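Local coordinates for protein enoyl-CoA hydratase/carnithine racemase (Magnetospirillum magneticum, PDB 4NEK) that probably acts as a delta(3)-delta(2)-enoyl-CoA isomerase of the crotonase family, shifting the double bond of unsaturated fatty acyl-CoA thioesters, at residues N25-I28 and G29-A33; N64-P67 and D68-W72; I103-G106 and S107-P111; V116-A119 and P120-F124; R198-L201 and V202-A206. All blocks are in the same frame, centred on the assembly; numbering follows the deposited sequence.

Contact 1: residues N25-I28 and G29-A33; sequences NALI and GEMYA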
loop_
_atom_site.group_PDB
_atom_site.type_symbol
_atom_site.label_atom_id
_atom_site.label_comp_id
_atom_site.label_asym_id
_atom_site.label_seq_id
_atom_site.Cartn_x
_atom_site.Cartn_y
_atom_site.Cartn_z
ATOM N N ASN C 25 -9.757 4.080 -30.859
ATOM C CA ASN C 25 -8.656 4.975 -31.103
ATOM C C ASN C 25 -7.366 4.285 -31.475
ATOM O O ASN C 25 -6.268 4.768 -31.174
ATOM C CB ASN C 25 -8.450 5.914 -29.899
ATOM C CG ASN C 25 -9.542 6.977 -29.804
ATOM O OD1 ASN C 25 -10.229 7.212 -30.774
ATOM N ND2 ASN C 25 -9.703 7.601 -28.643
ATOM N N ALA C 26 -7.482 3.154 -32.154
ATOM C CA ALA C 26 -6.307 2.519 -32.725
ATOM C C ALA C 26 -5.701 3.473 -33.749
ATOM O O ALA C 26 -6.401 3.961 -34.613
ATOM C CB ALA C 26 -6.674 1.198 -33.380
ATOM N N LEU C 27 -4.409 3.754 -33.630
ATOM C CA LEU C 27 -3.786 4.809 -34.402
ATOM C C LEU C 27 -3.326 4.381 -35.793
ATOM O O LEU C 27 -2.873 3.249 -36.000
ATOM C CB LEU C 27 -2.592 5.367 -33.668
ATOM C CG LEU C 27 -2.934 5.950 -32.297
ATOM C CD1 LEU C 27 -1.620 6.386 -31.683
ATOM C CD2 LEU C 27 -3.882 7.139 -32.344
ATOM N N ILE C 28 -3.453 5.327 -36.720
ATOM C CA ILE C 28 -2.955 5.225 -38.078
ATOM C C ILE C 28 -2.132 6.484 -38.381
ATOM O O ILE C 28 -2.143 7.479 -37.636
ATOM C CB ILE C 28 -4.124 5.062 -39.082
ATOM C CG1 ILE C 28 -5.129 6.207 -38.946
ATOM C CG2 ILE C 28 -4.872 3.749 -38.848
ATOM C CD1 ILE C 28 -6.256 6.179 -39.977
ATOM N N GLY C 29 -1.441 6.471 -39.505
ATOM C CA GLY C 29 -0.531 7.554 -39.887
ATOM C C GLY C 29 -1.157 8.938 -39.841
ATOM O O GLY C 29 -0.488 9.902 -39.435
ATOM N N GLU C 30 -2.396 9.064 -40.329
ATOM C CA GLU C 30 -3.031 10.394 -40.370
ATOM C C GLU C 30 -3.248 10.943 -38.980
ATOM O O GLU C 30 -3.208 12.155 -38.826
ATOM C CB GLU C 30 -4.366 10.486 -41.138
ATOM C CG GLU C 30 -5.394 9.439 -40.756
ATOM C CD GLU C 30 -6.641 9.443 -41.647
ATOM O OE1 GLU C 30 -7.346 10.474 -41.573
ATOM O OE2 GLU C 30 -6.911 8.444 -42.416
HETATM N N MSE C 31 -3.429 10.064 -37.981
HETATM C CA MSE C 31 -3.650 10.516 -36.608
HETATM C C MSE C 31 -2.355 10.963 -36.010
HETATM O O MSE C 31 -2.277 12.073 -35.498
HETATM C CB MSE C 31 -4.275 9.445 -35.777
HETATM C CG MSE C 31 -5.649 9.182 -36.323
HETATM SE SE MSE C 31 -6.505 7.671 -35.382
HETATM C CE MSE C 31 -6.842 8.550 -33.647
ATOM N N TYR C 32 -1.303 10.183 -36.187
ATOM C CA TYR C 32 0.020 10.620 -35.779
ATOM C C TYR C 32 0.365 11.975 -36.327
ATOM O O TYR C 32 0.950 12.791 -35.643
ATOM C CB TYR C 32 1.110 9.635 -36.212
ATOM C CG TYR C 32 1.126 8.370 -35.408
ATOM C CD1 TYR C 32 1.389 8.399 -34.038
ATOM C CD2 TYR C 32 0.869 7.148 -35.994
ATOM C CE1 TYR C 32 1.402 7.236 -33.293
ATOM C CE2 TYR C 32 0.903 5.979 -35.265
ATOM C CZ TYR C 32 1.161 6.032 -33.915
ATOM O OH TYR C 32 1.125 4.866 -33.185
ATOM N N ALA C 33 0.047 12.205 -37.590
ATOM C CA ALA C 33 0.429 13.457 -38.238
ATOM C C ALA C 33 -0.379 14.602 -37.637
ATOM O O ALA C 33 0.156 15.640 -37.332
ATOM C CB ALA C 33 0.215 13.371 -39.751
#

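Contact 2: residues N64-P67 and D68-W72; sequences NDLP and DFLTW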
loop_
_atom_site.group_PDB
_atom_site.type_symbol
_atom_site.label_atom_id
_atom_site.label_comp_id
_atom_site.label_asym_id
_atom_site.label_seq_id
_atom_site.Cartn_x
_atom_site.Cartn_y
_atom_site.Cartn_z
ATOM N N ASN C 64 -1.363 0.985 -31.957
ATOM C CA ASN C 64 -1.387 1.046 -33.392
ATOM C C ASN C 64 -2.399 0.120 -33.985
ATOM O O ASN C 64 -2.606 -0.978 -33.494
ATOM C CB ASN C 64 -0.042 0.717 -33.966
ATOM C CG ASN C 64 0.846 1.918 -33.964
ATOM O OD1 ASN C 64 0.663 2.849 -34.756
ATOM N ND2 ASN C 64 1.818 1.919 -33.073
ATOM N N ASP C 65 -3.026 0.585 -35.056
ATOM C CA ASP C 65 -3.871 -0.270 -35.851
ATOM C C ASP C 65 -2.975 -1.383 -36.357
ATOM O O ASP C 65 -1.932 -1.119 -36.958
ATOM C CB ASP C 65 -4.563 0.568 -36.963
ATOM C CG ASP C 65 -5.468 -0.322 -37.902
ATOM O OD1 ASP C 65 -4.999 -1.187 -38.801
ATOM O OD2 ASP C 65 -6.696 -0.147 -37.667
ATOM N N LEU C 66 -3.348 -2.618 -36.101
ATOM C CA LEU C 66 -2.417 -3.720 -36.346
ATOM C C LEU C 66 -2.144 -4.018 -37.845
ATOM O O LEU C 66 -0.980 -4.119 -38.255
ATOM C CB LEU C 66 -2.892 -4.962 -35.585
ATOM C CG LEU C 66 -2.070 -6.211 -35.851
ATOM C CD1 LEU C 66 -0.651 -6.025 -35.318
ATOM C CD2 LEU C 66 -2.758 -7.438 -35.265
ATOM N N PRO C 67 -3.204 -4.108 -38.673
ATOM C CA PRO C 67 -2.990 -4.245 -40.112
ATOM C C PRO C 67 -2.089 -3.162 -40.658
ATOM O O PRO C 67 -1.134 -3.443 -41.370
ATOM C CB PRO C 67 -4.383 -4.069 -40.686
ATOM C CG PRO C 67 -5.295 -4.546 -39.609
ATOM C CD PRO C 67 -4.623 -4.253 -38.302
ATOM N N ASP C 68 -2.351 -1.923 -40.284
ATOM C CA ASP C 68 -1.521 -0.825 -40.742
ATOM C C ASP C 68 -0.060 -0.982 -40.306
ATOM O O ASP C 68 0.884 -0.678 -41.037
ATOM C CB ASP C 68 -2.060 0.486 -40.203
ATOM C CG ASP C 68 -1.222 1.656 -40.623
ATOM O OD1 ASP C 68 -1.442 2.155 -41.722
ATOM O OD2 ASP C 68 -0.342 2.107 -39.838
ATOM N N PHE C 69 0.102 -1.382 -39.066
ATOM C CA PHE C 69 1.409 -1.481 -38.451
ATOM C C PHE C 69 2.318 -2.497 -39.129
ATOM O O PHE C 69 3.526 -2.303 -39.252
ATOM C CB PHE C 69 1.215 -1.892 -36.995
ATOM C CG PHE C 69 2.480 -2.285 -36.355
ATOM C CD1 PHE C 69 3.434 -1.319 -36.115
ATOM C CD2 PHE C 69 2.779 -3.629 -36.115
ATOM C CE1 PHE C 69 4.652 -1.661 -35.595
ATOM C CE2 PHE C 69 3.992 -3.982 -35.574
ATOM C CZ PHE C 69 4.935 -2.991 -35.314
ATOM N N LEU C 70 1.714 -3.585 -39.590
ATOM C CA LEU C 70 2.450 -4.652 -40.275
ATOM C C LEU C 70 3.002 -4.218 -41.608
ATOM O O LEU C 70 3.759 -4.968 -42.230
ATOM C CB LEU C 70 1.550 -5.888 -40.485
ATOM C CG LEU C 70 1.028 -6.507 -39.189
ATOM C CD1 LEU C 70 0.012 -7.621 -39.433
ATOM C CD2 LEU C 70 2.199 -6.992 -38.326
ATOM N N THR C 71 2.593 -3.046 -42.077
ATOM C CA THR C 71 3.105 -2.489 -43.342
ATOM C C THR C 71 4.161 -1.417 -43.176
ATOM O O THR C 71 4.594 -0.818 -44.144
ATOM C CB THR C 71 1.946 -1.928 -44.181
ATOM O OG1 THR C 71 1.613 -0.599 -43.763
ATOM C CG2 THR C 71 0.741 -2.865 -44.126
ATOM N N TRP C 72 4.589 -1.155 -41.954
ATOM C CA TRP C 72 5.647 -0.187 -41.764
ATOM C C TRP C 72 6.971 -0.670 -42.267
ATOM O O TRP C 72 7.378 -1.786 -41.958
ATOM C CB TRP C 72 5.828 0.102 -40.290
ATOM C CG TRP C 72 4.716 0.855 -39.642
ATOM C CD1 TRP C 72 3.498 1.163 -40.161
ATOM C CD2 TRP C 72 4.747 1.353 -38.307
ATOM N NE1 TRP C 72 2.757 1.840 -39.213
ATOM C CE2 TRP C 72 3.515 1.963 -38.057
ATOM C CE3 TRP C 72 5.718 1.316 -37.287
ATOM C CZ2 TRP C 72 3.232 2.564 -36.800
ATOM C CZ3 TRP C 72 5.448 1.905 -36.068
ATOM C CH2 TRP C 72 4.223 2.531 -35.834
#

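Contact 3: residues I103-G106 and S107-P111; sequences IGIG and STLLP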
loop_
_atom_site.group_PDB
_atom_site.type_symbol
_atom_site.label_atom_id
_atom_site.label_comp_id
_atom_site.label_asym_id
_atom_site.label_seq_id
_atom_site.Cartn_x
_atom_site.Cartn_y
_atom_site.Cartn_z
ATOM N N ILE C 103 -3.064 0.949 -24.783
ATOM C CA ILE C 103 -2.253 -0.144 -25.279
ATOM C C ILE C 103 -1.171 0.364 -26.191
ATOM O O ILE C 103 -1.366 1.310 -26.930
ATOM C CB ILE C 103 -3.103 -1.164 -26.015
ATOM C CG1 ILE C 103 -4.163 -1.714 -25.067
ATOM C CG2 ILE C 103 -2.235 -2.299 -26.568
ATOM C CD1 ILE C 103 -5.175 -2.591 -25.771
ATOM N N GLY C 104 -0.004 -0.263 -26.072
ATOM C CA GLY C 104 1.151 0.111 -26.819
ATOM C C GLY C 104 1.542 1.520 -26.542
ATOM O O GLY C 104 1.842 1.883 -25.416
ATOM N N ILE C 105 1.464 2.341 -27.577
ATOM C CA ILE C 105 1.721 3.771 -27.474
ATOM C C ILE C 105 0.736 4.452 -26.504
ATOM O O ILE C 105 1.055 5.428 -25.864
ATOM C CB ILE C 105 1.718 4.414 -28.887
ATOM C CG1 ILE C 105 2.096 5.886 -28.824
ATOM C CG2 ILE C 105 0.358 4.285 -29.559
ATOM C CD1 ILE C 105 3.466 6.146 -28.223
ATOM N N GLY C 106 -0.457 3.910 -26.376
ATOM C CA GLY C 106 -1.388 4.392 -25.387
ATOM C C GLY C 106 -0.826 4.327 -23.973
ATOM O O GLY C 106 -1.169 5.163 -23.153
ATOM N N SER C 107 0.032 3.364 -23.688
ATOM C CA SER C 107 0.737 3.330 -22.420
ATOM C C SER C 107 2.094 4.026 -22.455
ATOM O O SER C 107 2.451 4.710 -21.493
ATOM C CB SER C 107 0.954 1.884 -21.942
ATOM O OG SER C 107 -0.202 1.416 -21.269
ATOM N N THR C 108 2.875 3.830 -23.519
ATOM C CA THR C 108 4.304 4.198 -23.491
ATOM C C THR C 108 4.499 5.676 -23.687
ATOM O O THR C 108 5.576 6.211 -23.451
ATOM C CB THR C 108 5.114 3.483 -24.573
ATOM O OG1 THR C 108 4.549 3.785 -25.849
ATOM C CG2 THR C 108 5.091 1.977 -24.356
ATOM N N LEU C 109 3.433 6.331 -24.079
ATOM C CA LEU C 109 3.384 7.773 -24.090
ATOM C C LEU C 109 3.296 8.431 -22.705
ATOM O O LEU C 109 3.736 9.567 -22.488
ATOM C CB LEU C 109 2.137 8.147 -24.844
ATOM C CG LEU C 109 1.975 9.622 -25.091
ATOM C CD1 LEU C 109 3.009 10.049 -26.113
ATOM C CD2 LEU C 109 0.548 9.930 -25.543
ATOM N N LEU C 110 2.709 7.738 -21.758
ATOM C CA LEU C 110 2.348 8.377 -20.509
ATOM C C LEU C 110 3.537 8.847 -19.707
ATOM O O LEU C 110 3.426 9.829 -18.940
ATOM C CB LEU C 110 1.498 7.432 -19.693
ATOM C CG LEU C 110 0.210 7.034 -20.409
ATOM C CD1 LEU C 110 -0.586 6.054 -19.555
ATOM C CD2 LEU C 110 -0.648 8.215 -20.765
ATOM N N PRO C 111 4.674 8.162 -19.819
ATOM C CA PRO C 111 5.837 8.661 -19.041
ATOM C C PRO C 111 6.353 10.026 -19.502
ATOM O O PRO C 111 7.049 10.681 -18.762
ATOM C CB PRO C 111 6.883 7.622 -19.276
ATOM C CG PRO C 111 6.103 6.360 -19.518
ATOM C CD PRO C 111 4.869 6.789 -20.251
#

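Contact 4: residues V116-A119 and P120-F124; sequences VYAA and PGTRF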
loop_
_atom_site.group_PDB
_atom_site.type_symbol
_atom_site.label_atom_id
_atom_site.label_comp_id
_atom_site.label_asym_id
_atom_site.label_seq_id
_atom_site.Cartn_x
_atom_site.Cartn_y
_atom_site.Cartn_z
ATOM N N VAL C 116 -1.187 12.592 -15.254
ATOM C CA VAL C 116 -2.049 11.618 -15.880
ATOM C C VAL C 116 -3.080 11.085 -14.904
ATOM O O VAL C 116 -2.755 10.717 -13.787
ATOM C CB VAL C 116 -1.219 10.422 -16.303
ATOM C CG1 VAL C 116 -2.108 9.409 -16.996
ATOM C CG2 VAL C 116 -0.094 10.825 -17.216
ATOM N N TYR C 117 -4.336 11.082 -15.306
ATOM C CA TYR C 117 -5.443 10.554 -14.474
ATOM C C TYR C 117 -6.064 9.476 -15.298
ATOM O O TYR C 117 -6.147 9.605 -16.508
ATOM C CB TYR C 117 -6.488 11.625 -14.135
ATOM C CG TYR C 117 -5.849 12.721 -13.380
ATOM C CD1 TYR C 117 -5.696 12.665 -11.993
ATOM C CD2 TYR C 117 -5.240 13.776 -14.084
ATOM C CE1 TYR C 117 -4.989 13.652 -11.306
ATOM C CE2 TYR C 117 -4.547 14.786 -13.415
ATOM C CZ TYR C 117 -4.420 14.732 -12.034
ATOM O OH TYR C 117 -3.766 15.771 -11.426
ATOM N N ALA C 118 -6.522 8.432 -14.630
ATOM C CA ALA C 118 -7.096 7.277 -15.268
ATOM C C ALA C 118 -8.411 6.873 -14.668
ATOM O O ALA C 118 -8.625 7.041 -13.480
ATOM C CB ALA C 118 -6.147 6.121 -15.102
ATOM N N ALA C 119 -9.298 6.334 -15.486
ATOM C CA ALA C 119 -10.578 5.847 -14.997
ATOM C C ALA C 119 -10.413 4.472 -14.429
ATOM O O ALA C 119 -9.472 3.769 -14.787
ATOM C CB ALA C 119 -11.579 5.793 -16.110
ATOM N N PRO C 120 -11.303 4.069 -13.527
ATOM C CA PRO C 120 -11.276 2.765 -12.858
ATOM C C PRO C 120 -11.089 1.583 -13.791
ATOM O O PRO C 120 -10.286 0.683 -13.485
ATOM C CB PRO C 120 -12.644 2.693 -12.205
ATOM C CG PRO C 120 -12.922 4.085 -11.839
ATOM C CD PRO C 120 -12.356 4.921 -12.951
ATOM N N GLY C 121 -11.755 1.534 -14.930
ATOM C CA GLY C 121 -11.496 0.334 -15.769
ATOM C C GLY C 121 -10.276 0.341 -16.697
ATOM O O GLY C 121 -10.147 -0.506 -17.564
ATOM N N THR C 122 -9.334 1.251 -16.518
ATOM C CA THR C 122 -8.255 1.344 -17.499
ATOM C C THR C 122 -7.360 0.107 -17.520
ATOM O O THR C 122 -6.982 -0.439 -16.475
ATOM C CB THR C 122 -7.380 2.553 -17.233
ATOM O OG1 THR C 122 -8.212 3.711 -17.092
ATOM C CG2 THR C 122 -6.418 2.781 -18.336
ATOM N N ARG C 123 -7.045 -0.336 -18.721
ATOM C CA ARG C 123 -6.216 -1.520 -18.934
ATOM C C ARG C 123 -4.942 -1.109 -19.694
ATOM O O ARG C 123 -5.020 -0.603 -20.804
ATOM C CB ARG C 123 -7.009 -2.510 -19.709
ATOM C CG ARG C 123 -6.421 -3.882 -19.814
ATOM C CD ARG C 123 -7.356 -4.780 -20.629
ATOM N NE ARG C 123 -6.627 -5.965 -21.030
ATOM C CZ ARG C 123 -5.939 -6.118 -22.164
ATOM N NH1 ARG C 123 -5.892 -5.155 -23.062
ATOM N NH2 ARG C 123 -5.277 -7.256 -22.392
ATOM N N PHE C 124 -3.795 -1.250 -19.047
ATOM C CA PHE C 124 -2.530 -0.830 -19.629
ATOM C C PHE C 124 -1.845 -2.051 -20.200
ATOM O O PHE C 124 -1.922 -3.135 -19.615
ATOM C CB PHE C 124 -1.628 -0.229 -18.571
ATOM C CG PHE C 124 -2.216 0.962 -17.883
ATOM C CD1 PHE C 124 -3.023 0.791 -16.777
ATOM C CD2 PHE C 124 -1.983 2.247 -18.362
ATOM C CE1 PHE C 124 -3.596 1.891 -16.154
ATOM C CE2 PHE C 124 -2.536 3.338 -17.754
ATOM C CZ PHE C 124 -3.339 3.168 -16.640
#

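Contact 5: residues R198-L201 and V202-A206; sequences RSIL and VQIKA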
loop_
_atom_site.group_PDB
_atom_site.type_symbol
_atom_site.label_atom_id
_atom_site.label_comp_id
_atom_site.label_asym_id
_atom_site.label_seq_id
_atom_site.Cartn_x
_atom_site.Cartn_y
_atom_site.Cartn_z
ATOM N N ARG C 198 3.908 30.915 -16.831
ATOM C CA ARG C 198 4.384 30.013 -17.849
ATOM C C ARG C 198 5.900 29.934 -17.944
ATOM O O ARG C 198 6.468 28.845 -18.103
ATOM C CB ARG C 198 3.793 30.337 -19.224
ATOM C CG ARG C 198 4.249 29.296 -20.271
ATOM C CD ARG C 198 3.594 29.435 -21.644
ATOM N NE ARG C 198 3.872 30.745 -22.225
ATOM C CZ ARG C 198 3.168 31.324 -23.187
ATOM N NH1 ARG C 198 2.131 30.733 -23.742
ATOM N NH2 ARG C 198 3.524 32.517 -23.590
ATOM N N SER C 199 6.567 31.061 -17.914
ATOM C CA SER C 199 8.000 31.035 -18.225
ATOM C C SER C 199 8.740 30.297 -17.132
ATOM O O SER C 199 9.690 29.606 -17.400
ATOM C CB SER C 199 8.529 32.445 -18.370
ATOM O OG SER C 199 8.151 33.154 -17.221
ATOM N N ILE C 200 8.296 30.438 -15.898
ATOM C CA ILE C 200 8.894 29.694 -14.806
ATOM C C ILE C 200 8.547 28.218 -14.849
ATOM O O ILE C 200 9.411 27.352 -14.696
ATOM C CB ILE C 200 8.390 30.196 -13.439
ATOM C CG1 ILE C 200 8.555 31.729 -13.304
ATOM C CG2 ILE C 200 9.122 29.478 -12.318
ATOM C CD1 ILE C 200 9.971 32.238 -13.505
ATOM N N LEU C 201 7.285 27.929 -15.093
ATOM C CA LEU C 201 6.831 26.563 -15.136
ATOM C C LEU C 201 7.597 25.749 -16.145
ATOM O O LEU C 201 7.986 24.600 -15.895
ATOM C CB LEU C 201 5.372 26.510 -15.496
ATOM C CG LEU C 201 4.696 25.165 -15.266
ATOM C CD1 LEU C 201 4.883 24.640 -13.859
ATOM C CD2 LEU C 201 3.202 25.284 -15.523
ATOM N N VAL C 202 7.820 26.340 -17.293
ATOM C CA VAL C 202 8.587 25.712 -18.338
ATOM C C VAL C 202 10.019 25.397 -17.900
ATOM O O VAL C 202 10.569 24.350 -18.258
ATOM C CB VAL C 202 8.548 26.636 -19.599
ATOM C CG1 VAL C 202 9.699 26.390 -20.549
ATOM C CG2 VAL C 202 7.221 26.451 -20.325
ATOM N N GLN C 203 10.622 26.290 -17.137
ATOM C CA GLN C 203 11.979 26.067 -16.656
ATOM C C GLN C 203 12.008 24.937 -15.653
ATOM O O GLN C 203 12.939 24.131 -15.611
ATOM C CB GLN C 203 12.489 27.313 -15.962
ATOM C CG GLN C 203 12.731 28.501 -16.871
ATOM C CD GLN C 203 13.792 28.183 -17.899
ATOM O OE1 GLN C 203 14.877 27.703 -17.566
ATOM N NE2 GLN C 203 13.469 28.411 -19.166
ATOM N N ILE C 204 10.979 24.871 -14.825
ATOM C CA ILE C 204 10.886 23.799 -13.858
ATOM C C ILE C 204 10.793 22.476 -14.567
ATOM O O ILE C 204 11.482 21.508 -14.208
ATOM C CB ILE C 204 9.700 24.011 -12.934
ATOM C CG1 ILE C 204 10.030 25.192 -11.992
ATOM C CG2 ILE C 204 9.434 22.780 -12.083
ATOM C CD1 ILE C 204 8.895 25.569 -11.059
ATOM N N LYS C 205 9.938 22.411 -15.579
ATOM C CA LYS C 205 9.767 21.153 -16.305
ATOM C C LYS C 205 11.071 20.764 -16.967
ATOM O O LYS C 205 11.468 19.600 -16.910
ATOM C CB LYS C 205 8.648 21.253 -17.330
ATOM C CG LYS C 205 8.534 20.022 -18.182
ATOM C CD LYS C 205 7.268 20.021 -19.002
ATOM C CE LYS C 205 7.418 18.924 -20.030
ATOM N NZ LYS C 205 6.162 18.688 -20.773
ATOM N N ALA C 206 11.772 21.735 -17.553
ATOM C CA ALA C 206 13.030 21.434 -18.249
ATOM C C ALA C 206 14.086 20.931 -17.278
ATOM O O ALA C 206 14.797 19.971 -17.556
ATOM C CB ALA C 206 13.538 22.637 -18.992
#

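Contact 1: residues N25-I28 and G29-A33
I28 is the N-cap of helix 29-44, and its carbonyl oxygen is held by the amides of M31 and Y32 as the loop winds into the first turn. Y32 N reaches I28 O at 3.2 Å, nearly along the C=O axis. M31 N is closer to I28 O, 2.9 Å, but comes from above the carbonyl plane in a more bent bond. L27, just before the cap, sends its two methyls to different partners. L27 CD2 lies 3.5 Å from CE of M31, a selenomethionine whose extended chain bends only at its end (chi3 71°). L27 CD1 sits 3.5 Å from CE1 of Y32, and in both pairs the side chains cross at about a right angle. The tyrosine hydroxyl goes on beyond the leucine to a hydrogen bond with N64. I28 and E30 run side by side in the same direction, with I28 CD1 3.4 Å from E30 OE2. M18 of strand 13-18 packs on L27 and M31, while I105 touches L27 and Y32. This is a helix start with an apolar N-cap residue, where the backbone carbonyl opens the helical bonding and the leucine before it packs between the first turn and M18 and I105.

Contact 2: residues N64-P67 and D68-W72
N64 and W72 meet across the short helical stretch between them, with the asparagine amide set against the edge of the indole. From the backbone, N64 CB comes first to F69 CB, 4.2 Å away. The next bond turns CG away from the carbonyl carbon (chi1 -83°), and the amide then stands almost upright to the indole, the planes 87° apart. N64 OD1 lies at the ring's edge near its plane, 3.3 Å from W72 CZ2, and N64 ND2 is 3.7 Å from W72 CH2. The same OD1 is hydrogen-bonded to Y32, which fixes the amide's rotation.

W72 is held from two more directions. F69 brings its ring edge over the indole face, with F69 CD1 3.5 Å above the centre of the plane. W72 NE1 donates to D68 OD2 at 3.2 Å; the bond lies near the indole plane but reaches D68 OD2 from above the plane of the carboxylate. D65 caps the short helix 66-69: D65 OD1 uses its anti lone pair to accept from D68 N at 3.1 Å in a nearly straight bond (167°), while D65 OD2 pairs with R20. D65 O also takes F69 N at 2.9 Å. F69, L70 and W72 also pack against F226, V239 and L230 of a second subunit.

Each aspartate thus has a fixed task, D65 capping the start of the helix and D68 steering the indole. The arginine would probably favour the charged form of D65, and the amino end of this short helix is likely to do the same.

Contact 3: residues I103-G106 and S107-P111
G104 O accepts from both S107 N and T108 N at the start of helix 105-108, the latter in the carbonyl plane at 2.9 Å and the former from well above it. The next bond follows the helical pattern, L109 N to I105 O at 3.1 Å. G104 has a positive phi (60°), which suits a glycine, and a CB on G106 would clash with I103 N.

T108 folds back over the same carbonyl. Its hydroxyl stands between the backbone N and the carbonyl carbon (chi1 57°), where T108 OG1 makes a weak bond to G104 O at 3.3 Å, and the methyl T108 CG2 lies 3.4 Å from that oxygen. I105 crosses T108 at about a right angle and lays CD1 3.5 Å from T108 OG1; I105 CD1 also lies 4.1 Å from L109 CB. With a glycine in place of T108, G104 O would probably lose its weak third donor and the end of I105 a neighbour that limits its turning. S107 OG is tied to A102 O, and I105 and T108 both touch E136.

In crotonase-family enzymes a helix amino end of this kind supplies one peptide N-H of the oxyanion hole, and the glycine-rich entry here is consistent with that. Two amide bonds and a weak hydroxyl bond on one buried oxygen would probably hold the first turn firmly.

Contact 4: residues V116-A119 and P120-F124
A118 CB lies at the edge of the F124 ring, near its plane, 4.4 Å from F124 CZ. Over one face of the same ring stands T122 CG2, 3.5 Å above the plane and offset toward the rim; F162 of the same chain adds a nearly parallel ring. T122 can do this because CG2 points away from its own backbone N, which puts OG1 (chi1 -51°) beside that N and facing A119.

The backbone from A119 to T122 makes a type I beta turn, and A119 O is its acceptor. T122 N donates to A119 O at 3.1 Å, and T122 OG1 donates to the same oxygen at 2.6 Å, both from the same face of the carbonyl plane. A118 CB rests 3.7 Å from T122 OG1. Taking T122 to an alanine would remove both branches, and is likely to leave A119 O with the amide donor alone and the F124 face without its methyl cover. P120 packs on F162 of a neighbouring subunit.

One threonine therefore does two jobs: its hydroxyl and amide clamp the turn between strands 115-118 and 123-125, and its methyl covers part of one face of the buried F124 ring, so A119 O is held by two donors from one residue.

Contact 5: residues R198-L201 and V202-A206
R198 and V202 lie side by side on helix 198-208, pointing the same way, with R198 CG 4.1 Å from V202 CG2. They are one turn apart, and V202 N closes that turn on R198 O at 3.0 Å. The arginine begins extended (chi1 -176°), which brings its CG alongside the valine, then bends at chi3 (60°) to carry the guanidinium to a salt bridge with D46 and a hydrogen bond with V48 O.

I200 and I204 cross obliquely, and I200 CG2 meets I204 CD1 at 4.1 Å. In the backbone, I204 N donates to I200 O at 2.9 Å, and K205 N does the same for L201 O, also at 2.9 Å. The bond from Q203 N to S199 O is weak, at 3.5 Å; Q203 CG sits 3.3 Å from S199 O, and the chain bends only beyond it, at chi2. K205 goes a separate way, its chain stretched out to a salt bridge with D114 and a hydrogen bond with K92 O.

The two basic ends tie the helix to the rest of its own subunit. R91 lies against V202 and Q203, and helix 215-230 covers I200 and Q203 through C229 and V225. A third subunit packs here as well, its G132 and I133 on I200 and I204, its M157 on L201 and K205, leaving the helix between the chain's own helices and loops and the subunit interface.

Contact 1 touches both contact 2 and contact 3, which come within about 4 Å of each other at their nearest atoms without touching. The centres of contacts 1 and 2 are about 10 Å apart, and L27 O and D65 N sit 2.8 Å apart, a probable hydrogen bond. Contact 3 approaches contact 1 by packing, with L27 CD1 3.6 Å from I105 CG2. The loop leading into helix 66-69 and the start of helix 105-108 lie where the two peptide N-H groups of the oxyanion hole are found in crotonase-family relatives, so they probably flank it here. Contact 4 follows contact 3, about 12 Å from it centre to centre, with L110 and S107 packing on F124. Contact 5 stands apart, its centre about 37 Å from contact 2, across the chain's centre.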